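Local coordinates for protein aminoglycoside 3'-phosphotransferase AphA1-IAB (Acinetobacter baumannii, PDB 4GKH) that phosphorylates kanamycin and related aminoglycosides at the 3'-hydroxyl, which makes its bacterial host resistant to these antibiotics, at residues A[146-150]-A[183-189]; A[226-230]-A[248-254]. All blocks are in the same frame, centred on the assembly; numbering follows the deposited sequence.

Contact 1. Residues A[146-150]-A[183-189]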
loop_
_atom_site.group_PDB
_atom_site.type_symbol
_atom_site.label_atom_id
_atom_site.label_comp_id
_atom_site.label_asym_id
_atom_site.label_seq_id
_atom_site.Cartn_x
_atom_site.Cartn_y
_atom_site.Cartn_z
ATOM N N ARG A 146 -10.301 -11.402 4.508
ATOM C CA ARG A 146 -11.358 -10.460 4.838
ATOM C C ARG A 146 -11.840 -10.599 6.283
ATOM O O ARG A 146 -12.187 -9.611 6.908
ATOM C CB ARG A 146 -12.511 -10.521 3.829
ATOM C CG ARG A 146 -13.624 -11.482 4.147
ATOM C CD ARG A 146 -14.904 -11.031 3.452
ATOM N NE ARG A 146 -15.946 -12.049 3.468
ATOM C CZ ARG A 146 -16.106 -12.971 2.524
ATOM N NH1 ARG A 146 -17.092 -13.853 2.622
ATOM N NH2 ARG A 146 -15.281 -13.012 1.483
ATOM N N VAL A 147 -11.850 -11.811 6.835
ATOM C CA VAL A 147 -12.248 -11.999 8.227
ATOM C C VAL A 147 -11.288 -11.241 9.146
ATOM O O VAL A 147 -11.699 -10.579 10.112
ATOM C CB VAL A 147 -12.327 -13.510 8.569
ATOM C CG1 VAL A 147 -12.145 -13.759 10.051
ATOM C CG2 VAL A 147 -13.652 -14.094 8.066
ATOM N N PHE A 148 -9.998 -11.319 8.814
ATOM C CA PHE A 148 -8.954 -10.614 9.557
ATOM C C PHE A 148 -9.073 -9.080 9.432
ATOM O O PHE A 148 -8.987 -8.342 10.423
ATOM C CB PHE A 148 -7.575 -11.081 9.075
ATOM C CG PHE A 148 -6.428 -10.347 9.702
ATOM C CD1 PHE A 148 -5.967 -10.706 10.960
ATOM C CD2 PHE A 148 -5.797 -9.310 9.027
ATOM C CE1 PHE A 148 -4.914 -10.023 11.551
ATOM C CE2 PHE A 148 -4.741 -8.623 9.606
ATOM C CZ PHE A 148 -4.293 -8.980 10.866
ATOM N N ARG A 149 -9.273 -8.598 8.212
ATOM C CA ARG A 149 -9.347 -7.155 7.973
ATOM C C ARG A 149 -10.637 -6.568 8.509
ATOM O O ARG A 149 -10.663 -5.415 8.955
ATOM C CB ARG A 149 -9.226 -6.826 6.473
ATOM C CG ARG A 149 -7.902 -7.206 5.788
ATOM C CD ARG A 149 -6.646 -6.515 6.343
ATOM N NE ARG A 149 -6.701 -5.048 6.338
ATOM C CZ ARG A 149 -6.601 -4.277 5.255
ATOM N NH1 ARG A 149 -6.447 -4.815 4.048
ATOM N NH2 ARG A 149 -6.656 -2.957 5.381
ATOM N N LEU A 150 -11.718 -7.335 8.452
ATOM C CA LEU A 150 -12.983 -6.822 8.979
ATOM C C LEU A 150 -12.880 -6.621 10.497
ATOM O O LEU A 150 -13.351 -5.622 11.053
ATOM C CB LEU A 150 -14.140 -7.749 8.618
ATOM C CG LEU A 150 -14.678 -7.566 7.196
ATOM C CD1 LEU A 150 -15.580 -8.731 6.819
ATOM C CD2 LEU A 150 -15.444 -6.259 7.062
HETATM N N MSE A 183 -21.760 -2.125 4.269
HETATM C CA MSE A 183 -20.726 -3.017 3.787
HETATM C C MSE A 183 -21.112 -4.478 4.026
HETATM O O MSE A 183 -20.814 -5.338 3.207
HETATM C CB MSE A 183 -19.391 -2.697 4.462
HETATM C CG MSE A 183 -18.239 -3.545 3.951
HETATM SE SE MSE A 183 -16.498 -3.021 4.611
HETATM C CE MSE A 183 -16.887 -3.092 6.531
ATOM N N HIS A 184 -21.781 -4.765 5.140
ATOM C CA HIS A 184 -22.098 -6.160 5.451
ATOM C C HIS A 184 -23.212 -6.755 4.584
ATOM O O HIS A 184 -23.343 -7.972 4.479
ATOM C CB HIS A 184 -22.337 -6.365 6.954
ATOM C CG HIS A 184 -21.069 -6.366 7.749
ATOM N ND1 HIS A 184 -20.376 -5.210 8.039
ATOM C CD2 HIS A 184 -20.334 -7.384 8.258
ATOM C CE1 HIS A 184 -19.277 -5.513 8.708
ATOM N NE2 HIS A 184 -19.230 -6.825 8.858
ATOM N N LYS A 185 -23.974 -5.890 3.922
ATOM C CA LYS A 185 -24.999 -6.341 2.981
ATOM C C LYS A 185 -24.464 -6.972 1.682
ATOM O O LYS A 185 -25.194 -7.682 0.992
ATOM C CB LYS A 185 -25.982 -5.205 2.693
ATOM C CG LYS A 185 -26.688 -4.734 3.952
ATOM C CD LYS A 185 -27.401 -3.411 3.761
ATOM C CE LYS A 185 -28.024 -2.948 5.072
ATOM N NZ LYS A 185 -28.729 -1.643 4.931
ATOM N N LEU A 186 -23.193 -6.737 1.366
ATOM C CA LEU A 186 -22.561 -7.334 0.188
ATOM C C LEU A 186 -22.082 -8.776 0.420
ATOM O O LEU A 186 -21.972 -9.567 -0.523
ATOM C CB LEU A 186 -21.370 -6.468 -0.244
ATOM C CG LEU A 186 -21.599 -4.955 -0.321
ATOM C CD1 LEU A 186 -20.271 -4.215 -0.333
ATOM C CD2 LEU A 186 -22.427 -4.573 -1.537
ATOM N N LEU A 187 -21.784 -9.103 1.677
ATOM C CA LEU A 187 -21.238 -10.412 2.052
ATOM C C LEU A 187 -22.310 -11.513 2.021
ATOM O O LEU A 187 -23.485 -11.242 2.275
ATOM C CB LEU A 187 -20.577 -10.329 3.444
ATOM C CG LEU A 187 -19.290 -9.494 3.549
ATOM C CD1 LEU A 187 -18.676 -9.541 4.956
ATOM C CD2 LEU A 187 -18.265 -9.937 2.497
ATOM N N PRO A 188 -21.906 -12.766 1.741
ATOM C CA PRO A 188 -20.523 -13.212 1.530
ATOM C C PRO A 188 -20.181 -13.627 0.099
ATOM O O PRO A 188 -21.066 -13.848 -0.724
ATOM C CB PRO A 188 -20.434 -14.431 2.453
ATOM C CG PRO A 188 -21.825 -15.032 2.394
ATOM C CD PRO A 188 -22.795 -13.909 2.023
ATOM N N PHE A 189 -18.883 -13.736 -0.181
ATOM C CA PHE A 189 -18.402 -14.278 -1.449
ATOM C C PHE A 189 -17.202 -15.197 -1.216
ATOM O O PHE A 189 -16.526 -15.096 -0.197
ATOM C CB PHE A 189 -18.036 -13.154 -2.424
ATOM C CG PHE A 189 -17.007 -12.191 -1.895
ATOM C CD1 PHE A 189 -15.653 -12.427 -2.082
ATOM C CD2 PHE A 189 -17.393 -11.040 -1.221
ATOM C CE1 PHE A 189 -14.707 -11.543 -1.601
ATOM C CE2 PHE A 189 -16.452 -10.151 -0.739
ATOM C CZ PHE A 189 -15.106 -10.403 -0.926
#
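Arg146 reaches across from the first turn of helix 146-158 and closes on the backbone of Phe189 like a two-pronged clamp, a clear example of how one arginine can serve a polar and an aromatic partner together. Arg146 NH1 and NH2 both donate to Phe189 O, NH2 at 3.0 Å with an N-H...O angle of 152°. The carbonyl oxygen lies in the guanidinium plane, and the two bonds fix where the end of the group points, while Phe189 and Leu187 packed over its face restrain its roll. The same group meets the Phe189 ring in a cation-pi contact: Arg146 CZ stands 4.3 Å from the ring centroid and 7° off its normal. Arg146 NH2 lies over the middle of the ring, although the two planes are inclined at 40°. Leu187 CD2 also packs over a guanidinium face, 3.3 Å from Arg146 NE. The chain gets this far because it runs extended from CG to NE.

In the kinase-like fold of aminoglycoside phosphotransferases, this contact ties the start of helix 146-158 to the end of helix 176-184 and the loop behind it, at the surface. That loop contains a cis peptide before Pro188, whose CB rests beside Arg146 NH1. One helical turn on from Arg146, Leu150 supplies the apolar half. Leu150 CD1 meets Leu187 CD1 tip to tip at 3.7 Å, while Leu150 CD2 touches CE of the selenomethionine Met183 at 3.5 Å, the two side chains sliding past each other. Outside the two segments, Phe264 of helix 259-269 touches Leu187 and meets the Phe189 ring edge-to-face.

Contact 2. Residues A[226-230]-A[248-254]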
loop_
_atom_site.group_PDB
_atom_site.type_symbol
_atom_site.label_atom_id
_atom_site.label_comp_id
_atom_site.label_asym_id
_atom_site.label_seq_id
_atom_site.Cartn_x
_atom_site.Cartn_y
_atom_site.Cartn_z
ATOM N N ARG A 226 -7.898 -11.071 -4.679
ATOM C CA ARG A 226 -7.164 -10.204 -5.619
ATOM C C ARG A 226 -7.779 -8.799 -5.745
ATOM O O ARG A 226 -7.086 -7.837 -6.064
ATOM C CB ARG A 226 -6.992 -10.871 -6.997
ATOM C CG ARG A 226 -8.273 -11.131 -7.766
ATOM C CD ARG A 226 -8.006 -11.834 -9.117
ATOM N NE ARG A 226 -7.776 -13.270 -8.981
ATOM C CZ ARG A 226 -6.649 -13.899 -9.317
ATOM N NH1 ARG A 226 -5.622 -13.234 -9.821
ATOM N NH2 ARG A 226 -6.546 -15.210 -9.148
ATOM N N TYR A 227 -9.074 -8.666 -5.468
ATOM C CA TYR A 227 -9.718 -7.347 -5.544
ATOM C C TYR A 227 -9.284 -6.366 -4.439
ATOM O O TYR A 227 -9.582 -5.173 -4.507
ATOM C CB TYR A 227 -11.247 -7.481 -5.600
ATOM C CG TYR A 227 -11.774 -7.794 -6.987
ATOM C CD1 TYR A 227 -11.607 -9.058 -7.548
ATOM C CD2 TYR A 227 -12.450 -6.827 -7.729
ATOM C CE1 TYR A 227 -12.078 -9.350 -8.824
ATOM C CE2 TYR A 227 -12.930 -7.110 -9.001
ATOM C CZ TYR A 227 -12.746 -8.374 -9.541
ATOM O OH TYR A 227 -13.235 -8.651 -10.802
ATOM N N GLN A 228 -8.577 -6.852 -3.422
ATOM C CA GLN A 228 -7.994 -5.934 -2.443
ATOM C C GLN A 228 -7.058 -4.945 -3.128
ATOM O O GLN A 228 -7.029 -3.764 -2.791
ATOM C CB GLN A 228 -7.206 -6.690 -1.362
ATOM C CG GLN A 228 -6.362 -5.756 -0.465
ATOM C CD GLN A 228 -7.218 -4.760 0.313
ATOM O OE1 GLN A 228 -8.401 -5.002 0.553
ATOM N NE2 GLN A 228 -6.620 -3.629 0.709
ATOM N N ASP A 229 -6.289 -5.429 -4.095
ATOM C CA ASP A 229 -5.336 -4.569 -4.794
ATOM C C ASP A 229 -5.992 -3.883 -5.978
ATOM O O ASP A 229 -5.757 -2.700 -6.229
ATOM C CB ASP A 229 -4.102 -5.377 -5.248
ATOM C CG ASP A 229 -3.214 -5.821 -4.055
ATOM O OD1 ASP A 229 -3.259 -5.154 -2.985
ATOM O OD2 ASP A 229 -2.480 -6.829 -4.204
ATOM N N LEU A 230 -6.811 -4.632 -6.705
ATOM C CA LEU A 230 -7.482 -4.080 -7.866
ATOM C C LEU A 230 -8.369 -2.899 -7.466
ATOM O O LEU A 230 -8.403 -1.895 -8.173
ATOM C CB LEU A 230 -8.307 -5.148 -8.571
ATOM C CG LEU A 230 -7.547 -6.232 -9.335
ATOM C CD1 LEU A 230 -8.480 -7.408 -9.584
ATOM C CD2 LEU A 230 -6.992 -5.674 -10.659
ATOM N N LEU A 248 -7.133 -0.916 -16.646
ATOM C CA LEU A 248 -6.481 -1.658 -15.577
ATOM C C LEU A 248 -6.992 -3.093 -15.526
ATOM O O LEU A 248 -6.205 -4.031 -15.534
ATOM C CB LEU A 248 -6.705 -0.978 -14.230
ATOM C CG LEU A 248 -6.250 -1.845 -13.057
ATOM C CD1 LEU A 248 -4.747 -2.094 -13.136
ATOM C CD2 LEU A 248 -6.663 -1.186 -11.715
ATOM N N PHE A 249 -8.311 -3.255 -15.474
ATOM C CA PHE A 249 -8.908 -4.588 -15.510
ATOM C C PHE A 249 -8.596 -5.350 -16.798
ATOM O O PHE A 249 -8.219 -6.527 -16.749
ATOM C CB PHE A 249 -10.417 -4.518 -15.299
ATOM C CG PHE A 249 -10.812 -4.399 -13.862
ATOM C CD1 PHE A 249 -10.725 -5.489 -13.020
ATOM C CD2 PHE A 249 -11.274 -3.197 -13.351
ATOM C CE1 PHE A 249 -11.087 -5.386 -11.689
ATOM C CE2 PHE A 249 -11.642 -3.091 -12.026
ATOM C CZ PHE A 249 -11.539 -4.183 -11.193
ATOM N N GLN A 250 -8.773 -4.687 -17.943
ATOM C CA GLN A 250 -8.485 -5.305 -19.229
ATOM C C GLN A 250 -7.076 -5.893 -19.315
ATOM O O GLN A 250 -6.911 -7.062 -19.670
ATOM C CB GLN A 250 -8.697 -4.310 -20.372
ATOM C CG GLN A 250 -8.190 -4.805 -21.726
ATOM C CD GLN A 250 -9.016 -5.944 -22.278
ATOM O OE1 GLN A 250 -8.525 -6.756 -23.066
ATOM N NE2 GLN A 250 -10.281 -6.012 -21.873
ATOM N N LYS A 251 -6.070 -5.085 -18.994
ATOM C CA LYS A 251 -4.671 -5.504 -19.116
ATOM C C LYS A 251 -4.320 -6.537 -18.055
ATOM O O LYS A 251 -3.500 -7.414 -18.283
ATOM C CB LYS A 251 -3.733 -4.289 -19.025
ATOM C CG LYS A 251 -3.874 -3.364 -20.262
ATOM C CD LYS A 251 -3.454 -4.093 -21.510
ATOM C CE LYS A 251 -3.606 -3.223 -22.743
ATOM N NZ LYS A 251 -2.855 -3.825 -23.879
ATOM N N TYR A 252 -4.957 -6.431 -16.896
ATOM C CA TYR A 252 -4.718 -7.380 -15.798
ATOM C C TYR A 252 -5.232 -8.769 -16.197
ATOM O O TYR A 252 -4.703 -9.794 -15.767
ATOM C CB TYR A 252 -5.417 -6.895 -14.523
ATOM C CG TYR A 252 -5.307 -7.852 -13.363
ATOM C CD1 TYR A 252 -4.203 -7.829 -12.520
ATOM C CD2 TYR A 252 -6.315 -8.768 -13.104
ATOM C CE1 TYR A 252 -4.111 -8.693 -11.437
ATOM C CE2 TYR A 252 -6.230 -9.636 -12.039
ATOM C CZ TYR A 252 -5.129 -9.593 -11.210
ATOM O OH TYR A 252 -5.062 -10.462 -10.154
ATOM N N GLY A 253 -6.280 -8.789 -17.016
ATOM C CA GLY A 253 -6.811 -10.028 -17.562
ATOM C C GLY A 253 -8.253 -10.306 -17.177
ATOM O O GLY A 253 -8.744 -11.426 -17.343
ATOM N N ILE A 254 -8.939 -9.290 -16.667
ATOM C CA ILE A 254 -10.341 -9.428 -16.273
ATOM C C ILE A 254 -11.259 -8.630 -17.189
ATOM O O ILE A 254 -11.192 -7.406 -17.226
ATOM C CB ILE A 254 -10.566 -8.951 -14.831
ATOM C CG1 ILE A 254 -9.910 -9.919 -13.848
ATOM C CG2 ILE A 254 -12.054 -8.850 -14.538
ATOM C CD1 ILE A 254 -9.932 -9.440 -12.390
#
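Within segments 226-230 and 248-254, which lie on helices 227-237 and 242-252, the CA atoms of Leu230 and Phe249 are the nearest, 7.8 Å apart. The second helix ends in a Schellman motif: Gly253, with positive phi, is the C-prime residue, and Ile254 N bonds back to Phe249 O at 2.9 Å. The turn out of the helix brings Ile254 to face the partner segment, illustrating how a helix cap can also contribute to packing.

Leu230 is the wedge. Leu230 CD2 sits over the face of Tyr252 in a CH-pi contact, 3.9 Å from the ring centroid. Leu230 CD1 meets Ile254 CD1 tip to tip at 3.8 Å while lying above the centre of the Tyr227 ring. Tyr227 and Phe249 meet obliquely, with planes at 37°. Beside this apolar cluster, Arg226 NH1 donates to Tyr252 OH at 2.8 Å, in the guanidinium plane. The Tyr252 ring swings away from its backbone N (chi1 176°), which carries the hydroxyl across to the arginine.

Tyr252 OH also bonds His133 of helix 118-133, and Arg226 NE forms a salt bridge with Asp192, just before strand 193-196; Tyr227 packs on Lys261 and His265 of helix 259-269.

The two contacts follow one another along the chain, contact 1 closing before contact 2 opens, and their centres are 19 Å apart. They nevertheless touch: Arg149 NH1 and Gln228 NE2 pack at 3.5 Å, joining helix 146-158 to helix 227-237. Helix 259-269 is a shared neighbour, receiving side chains from both. Neither contact forms part of the kanamycin pocket; the side chains of Met183 and Leu248 lie about 11 Å and about 12 Å from the bound kanamycin. The more direct link to the pocket is Arg149 of segment 146-150, which makes a cation-pi contact with Phe272 and touches Arg220, both of which line it.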